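Leucine aminopeptidase (Legionella pneumophila, PDB 5GNE) probably acts as a zinc-dependent aminopeptidase that removes residues from the N-terminal ends of peptides. Local coordinates at residues Asp8-Ser13 against Ile36-Asp41; Leu26-Asp31 against Asp74-Leu79; Cys55-Asn60 against Gly312-Asp317. All blocks are in the same frame, centred on the assembly; numbering follows the deposited sequence.

Interaction 1 (Asp8-Ser13 against Ile36-Asp41); sequences DRIIVS and IAIPID
Asp8 with Ile38, and Ile10 with Ile36, are hydrogen-bonded pairs of two antiparallel strands. In the inner pair Ile10 N gives to Ile36 O and Ile36 N to Ile10 O, each at 2.9 Å. In the outer pair Ile38 N gives to Asp8 O, whereas Asp8 N comes to Ile38 O from well above the carbonyl plane. Between the two pairs Arg9 and Ala37 form a non-hydrogen-bonded pair, where CA-H groups point at carbonyls: Arg9 CA is 3.2 Å from Ile36 O. The two segments are neighbours in a four-stranded antiparallel sheet in which strand 8-13 is an inner strand, with strand 59-60 along its other edge. Apolar packing gathers on the sheet face of Ile10, Ile36 and Ile38, which helices 14-20 and 42-55 cover. Ile10 and Ile36 both place CG1 between backbone N and carbonyl carbon (chi1 66° and 62°), and these two CG1 atoms meet at 3.7 Å. The tip of Ile10, CD1, lies 3.9 Å from CG2 of Ile38, and Val12 CG2 is a little farther from its partner, 4.2 Å from Ile36 CD1. The opposite face carries Ala37 and the stem of Arg9, whose guanidinium leads off to Thr68 O and Asn70. Polar side-chain contacts are few: Asp8 OD2 accepts a weak bond from Ile40 N (3.4 Å) and lies 3.5 Å from Ile40 CG1, the two side chains crossing at about a right angle, while Asp8 OD1 makes a salt bridge with Lys167.

Interaction 2 (Leu26-Asp31 against Asp74-Leu79); sequences LIAQSD and DSKKLL
The peptide plane joining Gln29 to Ser30 is the flat group of this contact, and Leu79 puts one methyl over its face: CD2 stands 3.5 Å from Ser30 N and 3.6 Å from Gln29 C. Beyond the oxygen end of that same peptide is the ammonium of Lys76, whose NZ lies 3.6 Å from Gln29 O. With CG anti to the backbone N (chi1 173°), Leu79 lays CD2 against the strand backbone; CD2 also touches Ser30 CB at 3.9 Å. Nearer the start of helix 75-81, Ala28 CB meets Ser75 CB at 3.7 Å, with Ile27 CG2 against the Ser75 hydroxyl OG, a contact and not a hydrogen bond. In Lys76 the bend at chi4 (-48°) brings NZ in toward Ala28 CB and Gln29 O. Ile27 and Ala28 together face Phe35 as a classic beta bulge in edge strand 25-29, and Phe35 itself is touched by Ile27, Ser75 and Leu78. The helix thus packs against the outermost strand of the four-stranded sheet, the short axes passing 7.9 Å apart at 62°, and Leu79 extends as far as Ile11 on an inner strand. Asp74 is the N-cap: its OD1 takes Lys77 N at 3.3 Å, from above the carboxylate plane. No hydrogen bond passes between the two segments, so their cohesion rests on van der Waals contact of side chains with one another and with the Gln29-Ser30 peptide, Lys76 adding at most a loose electrostatic attraction to the carbonyl of Gln29.

Interaction 3 (Cys55-Asn60 against Gly312-Asp317); sequences CGNYLN and GYACSD
Asn57 ND2 gives its hydrogen to Ala314 O at 2.9 Å, a fairly straight bond (157°) that arrives nearly along the C=O axis and lies close to the plane of the Asn57 amide. It joins the run into edge strand 59-60 of the N-terminal sheet to the loop between strand 306-309 and helix 318-323, within the M28 peptidase family region. With CG anti to the backbone N (chi1 -164°), the amide of Asn57 is directed at this carbonyl, while its other end, OD1, takes a weak bond from Tyr58 N. A second, weak link runs from Asn57 N to Tyr313 O (3.3 Å), so one asparagine meets two successive carbonyls of the loop. Just before it, Gly56 leaves helix 42-55 with positive phi. Ala314 also has a positive phi, and its methyl points toward segment 55-60, CB 3.5 Å from Tyr58 O and 4.2 Å from Leu59 CB; the same methyl lies above one face of the Tyr313 ring, offset toward the rim. The side chains of Tyr313 and Leu59 cross at about a right angle, Tyr313 CE2 4.1 Å from Leu59 CB, and Asn57 O sits at the ring edge near its plane, close to CD2. The phenol oxygen is hydrogen-bonded to Leu82 O. Further along the loop Ser316 bonds the zinc ligand Asp266, so this segment also supplies a second-shell contact to the metal site. At the far end of the tyrosine, Leu59 CD2 rests 3.5 Å from Tyr313 OH.

Overall arrangement
All three contacts involve the same four-stranded sheet. Interaction 1 lies on strand 33-38 and interaction 2 on its neighbour 25-29; their centres are 13 Å apart and they touch directly, Ile36 CG2 lying 3.8 Å from Leu26 CD1. Interaction 3 sits on the other flank of strand 8-13: Ile11 N is 2.9 Å from Leu59 O, and Ser13 OG is 2.8 Å from Cys55 O, whose residue is disulfide-bonded to Cys15. Interactions 2 and 3 do not touch, their nearest atoms being about 6 Å apart. Interaction 3 comes close to the active site, with the Asn57 side chain about 7 Å from a bound zinc ion; interaction 2 lies away from the metal-binding residues.

Interaction 1 (Asp8-Ser13 against Ile36-Asp41)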
loop_
_atom_site.group_PDB
_atom_site.type_symbol
_atom_site.label_atom_id
_atom_site.label_comp_id
_atom_site.label_asym_id
_atom_site.label_seq_id
_atom_site.Cartn_x
_atom_site.Cartn_y
_atom_site.Cartn_z
ATOM N N ASP A 8 -12.428 18.877 -4.607
ATOM C CA ASP A 8 -11.189 18.182 -4.381
ATOM C C ASP A 8 -10.095 18.888 -5.136
ATOM O O ASP A 8 -10.305 19.413 -6.232
ATOM C CB ASP A 8 -11.289 16.730 -4.835
ATOM C CG ASP A 8 -12.351 15.966 -4.082
ATOM O OD1 ASP A 8 -12.056 15.528 -2.957
ATOM O OD2 ASP A 8 -13.483 15.825 -4.599
ATOM N N ARG A 9 -8.924 18.922 -4.525
ATOM C CA ARG A 9 -7.768 19.414 -5.224
ATOM C C ARG A 9 -6.844 18.245 -5.482
ATOM O O ARG A 9 -6.357 17.589 -4.555
ATOM C CB ARG A 9 -7.083 20.529 -4.434
ATOM C CG ARG A 9 -7.980 21.759 -4.308
ATOM C CD ARG A 9 -7.262 22.932 -3.635
ATOM N NE ARG A 9 -7.168 22.760 -2.196
ATOM C CZ ARG A 9 -6.647 23.672 -1.396
ATOM N NH1 ARG A 9 -6.160 24.790 -1.923
ATOM N NH2 ARG A 9 -6.601 23.466 -0.086
ATOM N N ILE A 10 -6.612 17.975 -6.763
ATOM C CA ILE A 10 -5.880 16.770 -7.156
ATOM C C ILE A 10 -4.858 17.108 -8.209
ATOM O O ILE A 10 -4.970 18.124 -8.903
ATOM C CB ILE A 10 -6.798 15.670 -7.712
ATOM C CG1 ILE A 10 -7.449 16.105 -9.025
ATOM C CG2 ILE A 10 -7.906 15.332 -6.743
ATOM C CD1 ILE A 10 -8.336 15.013 -9.593
ATOM N N ILE A 11 -3.850 16.246 -8.313
ATOM C CA ILE A 11 -2.831 16.387 -9.339
ATOM C C ILE A 11 -3.016 15.264 -10.349
ATOM O O ILE A 11 -3.139 14.101 -9.980
ATOM C CB ILE A 11 -1.424 16.366 -8.729
ATOM C CG1 ILE A 11 -1.233 17.638 -7.892
ATOM C CG2 ILE A 11 -0.348 16.270 -9.813
ATOM C CD1 ILE A 11 0.003 17.588 -7.049
ATOM N N VAL A 12 -3.122 15.630 -11.618
ATOM C CA VAL A 12 -3.292 14.673 -12.712
ATOM C C VAL A 12 -2.310 14.898 -13.852
ATOM O O VAL A 12 -1.818 15.988 -14.047
ATOM C CB VAL A 12 -4.697 14.749 -13.278
ATOM C CG1 VAL A 12 -5.701 14.350 -12.192
ATOM C CG2 VAL A 12 -4.955 16.167 -13.779
ATOM N N SER A 13 -2.043 13.854 -14.631
ATOM C CA SER A 13 -1.270 14.014 -15.878
ATOM C C SER A 13 -2.005 14.974 -16.802
ATOM O O SER A 13 -3.240 15.079 -16.766
ATOM C CB SER A 13 -1.093 12.702 -16.595
ATOM O OG SER A 13 -2.354 12.341 -17.133
ATOM N N ILE A 36 -5.385 20.733 -10.056
ATOM C CA ILE A 36 -6.729 21.221 -10.337
ATOM C C ILE A 36 -7.701 21.096 -9.181
ATOM O O ILE A 36 -7.505 20.336 -8.235
ATOM C CB ILE A 36 -7.363 20.490 -11.543
ATOM C CG1 ILE A 36 -7.504 18.997 -11.255
ATOM C CG2 ILE A 36 -6.548 20.715 -12.810
ATOM C CD1 ILE A 36 -8.317 18.225 -12.350
ATOM N N ALA A 37 -8.770 21.870 -9.279
ATOM C CA ALA A 37 -9.883 21.732 -8.369
ATOM C C ALA A 37 -11.076 21.233 -9.165
ATOM O O ALA A 37 -11.429 21.794 -10.205
ATOM C CB ALA A 37 -10.191 23.062 -7.685
ATOM N N ILE A 38 -11.686 20.164 -8.676
ATOM C CA ILE A 38 -12.757 19.516 -9.400
ATOM C C ILE A 38 -13.606 18.778 -8.373
ATOM O O ILE A 38 -13.086 18.121 -7.471
ATOM C CB ILE A 38 -12.219 18.546 -10.511
ATOM C CG1 ILE A 38 -13.348 18.126 -11.463
ATOM C CG2 ILE A 38 -11.511 17.311 -9.923
ATOM C CD1 ILE A 38 -12.896 17.176 -12.543
ATOM N N PRO A 39 -14.926 18.931 -8.466
ATOM C CA PRO A 39 -15.740 18.210 -7.500
ATOM C C PRO A 39 -15.986 16.817 -8.044
ATOM O O PRO A 39 -16.736 16.641 -9.003
ATOM C CB PRO A 39 -17.008 19.060 -7.405
ATOM C CG PRO A 39 -17.040 19.865 -8.702
ATOM C CD PRO A 39 -15.754 19.643 -9.450
ATOM N N ILE A 40 -15.312 15.838 -7.457
ATOM C CA ILE A 40 -15.409 14.466 -7.915
ATOM C C ILE A 40 -16.772 13.860 -7.565
ATOM O O ILE A 40 -17.070 13.613 -6.399
ATOM C CB ILE A 40 -14.298 13.612 -7.304
ATOM C CG1 ILE A 40 -12.938 14.195 -7.684
ATOM C CG2 ILE A 40 -14.445 12.135 -7.761
ATOM C CD1 ILE A 40 -11.761 13.506 -7.022
ATOM N N ASP A 41 -17.597 13.662 -8.582
ATOM C CA ASP A 41 -18.898 13.031 -8.430
ATOM C C ASP A 41 -18.677 11.680 -9.091
ATOM O O ASP A 41 -17.552 11.414 -9.487
ATOM C CB ASP A 41 -20.009 13.870 -9.075
ATOM C CG ASP A 41 -19.717 14.225 -10.531
ATOM O OD1 ASP A 41 -18.763 13.670 -11.114
ATOM O OD2 ASP A 41 -20.445 15.068 -11.099
#

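Interaction 2 (Leu26-Asp31 against Asp74-Leu79)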
loop_
_atom_site.group_PDB
_atom_site.type_symbol
_atom_site.label_atom_id
_atom_site.label_comp_id
_atom_site.label_asym_id
_atom_site.label_seq_id
_atom_site.Cartn_x
_atom_site.Cartn_y
_atom_site.Cartn_z
ATOM N N LEU A 26 -8.246 25.030 -13.325
ATOM C CA LEU A 26 -6.813 24.849 -13.356
ATOM C C LEU A 26 -6.092 25.757 -12.382
ATOM O O LEU A 26 -6.119 26.975 -12.547
ATOM C CB LEU A 26 -6.304 25.097 -14.769
ATOM C CG LEU A 26 -4.823 24.805 -14.958
ATOM C CD1 LEU A 26 -4.563 23.320 -14.699
ATOM C CD2 LEU A 26 -4.436 25.188 -16.360
ATOM N N ILE A 27 -5.395 25.193 -11.405
ATOM C CA ILE A 27 -4.688 26.041 -10.451
ATOM C C ILE A 27 -3.239 26.306 -10.886
ATOM O O ILE A 27 -2.791 27.431 -10.897
ATOM C CB ILE A 27 -4.679 25.416 -9.037
ATOM C CG1 ILE A 27 -6.099 25.242 -8.506
ATOM C CG2 ILE A 27 -3.853 26.274 -8.086
ATOM C CD1 ILE A 27 -6.207 24.207 -7.362
ATOM N N ALA A 28 -2.513 25.249 -11.228
ATOM C CA ALA A 28 -1.142 25.343 -11.714
ATOM C C ALA A 28 -0.941 24.236 -12.730
ATOM O O ALA A 28 -1.654 23.241 -12.710
ATOM C CB ALA A 28 -0.142 25.220 -10.579
ATOM N N GLN A 29 0.004 24.428 -13.639
ATOM C CA GLN A 29 0.282 23.466 -14.691
ATOM C C GLN A 29 1.742 23.428 -15.060
ATOM O O GLN A 29 2.397 24.441 -15.014
ATOM C CB GLN A 29 -0.538 23.783 -15.935
ATOM C CG GLN A 29 -0.722 22.586 -16.873
ATOM C CD GLN A 29 -1.714 22.880 -17.966
ATOM O OE1 GLN A 29 -1.529 23.815 -18.743
ATOM N NE2 GLN A 29 -2.785 22.085 -18.030
ATOM N N SER A 30 2.248 22.241 -15.401
ATOM C CA SER A 30 3.616 22.063 -15.911
ATOM C C SER A 30 3.552 21.444 -17.308
ATOM O O SER A 30 2.479 21.236 -17.841
ATOM C CB SER A 30 4.440 21.171 -14.979
ATOM O OG SER A 30 4.025 19.796 -15.067
ATOM N N ASP A 31 4.687 21.146 -17.921
ATOM C CA ASP A 31 4.652 20.507 -19.232
ATOM C C ASP A 31 3.936 19.132 -19.177
ATOM O O ASP A 31 3.397 18.695 -20.189
ATOM C CB ASP A 31 6.055 20.414 -19.850
ATOM C CG ASP A 31 7.030 19.612 -19.022
ATOM O OD1 ASP A 31 6.837 19.497 -17.798
ATOM O OD2 ASP A 31 8.030 19.133 -19.602
ATOM N N ASP A 74 2.159 27.950 -2.600
ATOM C CA ASP A 74 3.069 28.007 -3.726
ATOM C C ASP A 74 2.706 26.812 -4.642
ATOM O O ASP A 74 3.306 25.741 -4.578
ATOM C CB ASP A 74 4.514 27.973 -3.248
ATOM C CG ASP A 74 5.516 28.136 -4.382
ATOM O OD1 ASP A 74 5.126 28.094 -5.574
ATOM O OD2 ASP A 74 6.707 28.330 -4.061
ATOM N N SER A 75 1.673 27.004 -5.453
ATOM C CA SER A 75 1.141 25.946 -6.290
ATOM C C SER A 75 2.162 25.295 -7.205
ATOM O O SER A 75 2.103 24.077 -7.421
ATOM C CB SER A 75 -0.001 26.463 -7.137
ATOM O OG SER A 75 -1.193 26.355 -6.413
ATOM N N LYS A 76 3.076 26.083 -7.761
ATOM C CA LYS A 76 4.026 25.510 -8.689
ATOM C C LYS A 76 5.045 24.647 -7.968
ATOM O O LYS A 76 5.451 23.607 -8.479
ATOM C CB LYS A 76 4.717 26.595 -9.508
ATOM C CG LYS A 76 3.729 27.397 -10.321
ATOM C CD LYS A 76 4.379 28.159 -11.450
ATOM C CE LYS A 76 3.302 28.527 -12.455
ATOM N NZ LYS A 76 2.446 27.323 -12.780
ATOM N N LYS A 77 5.457 25.055 -6.774
ATOM C CA LYS A 77 6.431 24.252 -6.055
ATOM C C LYS A 77 5.763 22.949 -5.604
ATOM O O LYS A 77 6.369 21.864 -5.653
ATOM C CB LYS A 77 7.017 25.003 -4.870
ATOM C CG LYS A 77 8.295 24.317 -4.359
ATOM C CD LYS A 77 8.832 25.015 -3.132
ATOM C CE LYS A 77 9.587 26.277 -3.463
ATOM N NZ LYS A 77 10.240 26.792 -2.234
ATOM N N LEU A 78 4.502 23.053 -5.207
ATOM C CA LEU A 78 3.732 21.880 -4.828
ATOM C C LEU A 78 3.643 20.913 -6.010
ATOM O O LEU A 78 3.925 19.716 -5.894
ATOM C CB LEU A 78 2.336 22.289 -4.371
ATOM C CG LEU A 78 1.421 21.109 -4.032
ATOM C CD1 LEU A 78 1.626 20.641 -2.599
ATOM C CD2 LEU A 78 -0.033 21.506 -4.240
ATOM N N LEU A 79 3.244 21.461 -7.151
ATOM C CA LEU A 79 3.057 20.680 -8.341
ATOM C C LEU A 79 4.352 19.996 -8.770
ATOM O O LEU A 79 4.360 18.798 -9.086
ATOM C CB LEU A 79 2.514 21.564 -9.467
ATOM C CG LEU A 79 2.459 20.802 -10.807
ATOM C CD1 LEU A 79 1.527 19.573 -10.697
ATOM C CD2 LEU A 79 1.995 21.714 -11.927
#

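Interaction 3 (Cys55-Asn60 against Gly312-Asp317)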
loop_
_atom_site.group_PDB
_atom_site.type_symbol
_atom_site.label_atom_id
_atom_site.label_comp_id
_atom_site.label_asym_id
_atom_site.label_seq_id
_atom_site.Cartn_x
_atom_site.Cartn_y
_atom_site.Cartn_z
ATOM N N CYS A 55 -3.829 7.352 -19.072
ATOM C CA CYS A 55 -3.437 8.624 -18.492
ATOM C C CYS A 55 -2.902 8.556 -17.074
ATOM O O CYS A 55 -2.486 9.579 -16.529
ATOM C CB CYS A 55 -4.625 9.577 -18.514
ATOM S SG CYS A 55 -5.173 10.024 -20.170
ATOM N N GLY A 56 -2.976 7.383 -16.445
ATOM C CA GLY A 56 -2.445 7.217 -15.100
ATOM C C GLY A 56 -3.450 7.518 -14.015
ATOM O O GLY A 56 -4.536 8.035 -14.252
ATOM N N ASN A 57 -3.059 7.226 -12.788
ATOM C CA ASN A 57 -3.890 7.515 -11.643
ATOM C C ASN A 57 -3.719 8.979 -11.253
ATOM O O ASN A 57 -2.909 9.671 -11.831
ATOM C CB ASN A 57 -3.525 6.583 -10.489
ATOM C CG ASN A 57 -4.578 6.556 -9.422
ATOM O OD1 ASN A 57 -5.741 6.845 -9.688
ATOM N ND2 ASN A 57 -4.184 6.202 -8.208
ATOM N N TYR A 58 -4.489 9.444 -10.278
ATOM C CA TYR A 58 -4.329 10.799 -9.772
ATOM C C TYR A 58 -3.938 10.816 -8.300
ATOM O O TYR A 58 -4.112 9.840 -7.584
ATOM C CB TYR A 58 -5.618 11.589 -9.953
ATOM C CG TYR A 58 -6.754 11.119 -9.079
ATOM C CD1 TYR A 58 -7.494 9.987 -9.414
ATOM C CD2 TYR A 58 -7.135 11.846 -7.984
ATOM C CE1 TYR A 58 -8.544 9.577 -8.643
ATOM C CE2 TYR A 58 -8.202 11.452 -7.203
ATOM C CZ TYR A 58 -8.900 10.328 -7.534
ATOM O OH TYR A 58 -9.956 9.944 -6.741
ATOM N N LEU A 59 -3.395 11.939 -7.860
ATOM C CA LEU A 59 -3.005 12.080 -6.468
ATOM C C LEU A 59 -3.912 13.102 -5.803
ATOM O O LEU A 59 -4.036 14.215 -6.283
ATOM C CB LEU A 59 -1.551 12.525 -6.379
ATOM C CG LEU A 59 -0.929 12.723 -4.991
ATOM C CD1 LEU A 59 -0.806 11.390 -4.226
ATOM C CD2 LEU A 59 0.418 13.421 -5.139
ATOM N N ASN A 60 -4.575 12.746 -4.718
ATOM C CA ASN A 60 -5.315 13.765 -4.007
ATOM C C ASN A 60 -4.362 14.578 -3.157
ATOM O O ASN A 60 -3.653 14.030 -2.338
ATOM C CB ASN A 60 -6.414 13.170 -3.141
ATOM C CG ASN A 60 -7.363 14.238 -2.616
ATOM O OD1 ASN A 60 -6.927 15.240 -2.056
ATOM N ND2 ASN A 60 -8.651 14.048 -2.822
ATOM N N GLY A 312 2.471 3.669 -13.737
ATOM C CA GLY A 312 1.992 5.016 -13.996
ATOM C C GLY A 312 2.183 5.954 -12.803
ATOM O O GLY A 312 2.685 5.563 -11.743
ATOM N N TYR A 313 1.755 7.198 -12.983
ATOM C CA TYR A 313 1.757 8.205 -11.926
ATOM C C TYR A 313 0.832 7.817 -10.773
ATOM O O TYR A 313 -0.239 7.258 -11.004
ATOM C CB TYR A 313 1.327 9.569 -12.501
ATOM C CG TYR A 313 1.268 10.662 -11.463
ATOM C CD1 TYR A 313 2.405 11.022 -10.762
ATOM C CD2 TYR A 313 0.074 11.297 -11.153
ATOM C CE1 TYR A 313 2.368 11.986 -9.791
ATOM C CE2 TYR A 313 0.024 12.271 -10.187
ATOM C CZ TYR A 313 1.179 12.609 -9.508
ATOM O OH TYR A 313 1.166 13.569 -8.543
ATOM N N ALA A 314 1.234 8.133 -9.543
ATOM C CA ALA A 314 0.385 7.921 -8.352
ATOM C C ALA A 314 -0.106 6.479 -8.343
ATOM O O ALA A 314 -1.277 6.172 -8.129
ATOM C CB ALA A 314 -0.779 8.891 -8.333
ATOM N N CYS A 315 0.840 5.612 -8.623
ATOM C CA CYS A 315 0.620 4.202 -8.788
ATOM C C CYS A 315 -0.023 3.540 -7.572
ATOM O O CYS A 315 -1.022 2.809 -7.689
ATOM C CB CYS A 315 1.960 3.568 -9.089
ATOM S SG CYS A 315 1.867 1.675 -9.149
ATOM N N SER A 316 0.537 3.804 -6.396
ATOM C CA SER A 316 0.030 3.155 -5.206
ATOM C C SER A 316 0.575 3.850 -3.975
ATOM O O SER A 316 1.334 4.816 -4.101
ATOM C CB SER A 316 0.408 1.672 -5.213
ATOM O OG SER A 316 -0.316 0.971 -4.219
ATOM N N ASP A 317 0.231 3.347 -2.792
ATOM C CA ASP A 317 0.462 4.113 -1.566
ATOM C C ASP A 317 1.930 4.444 -1.304
ATOM O O ASP A 317 2.223 5.430 -0.633
ATOM C CB ASP A 317 -0.138 3.370 -0.373
ATOM C CG ASP A 317 -1.639 3.177 -0.531
ATOM O OD1 ASP A 317 -2.338 4.204 -0.583
ATOM O OD2 ASP A 317 -2.122 2.010 -0.608
#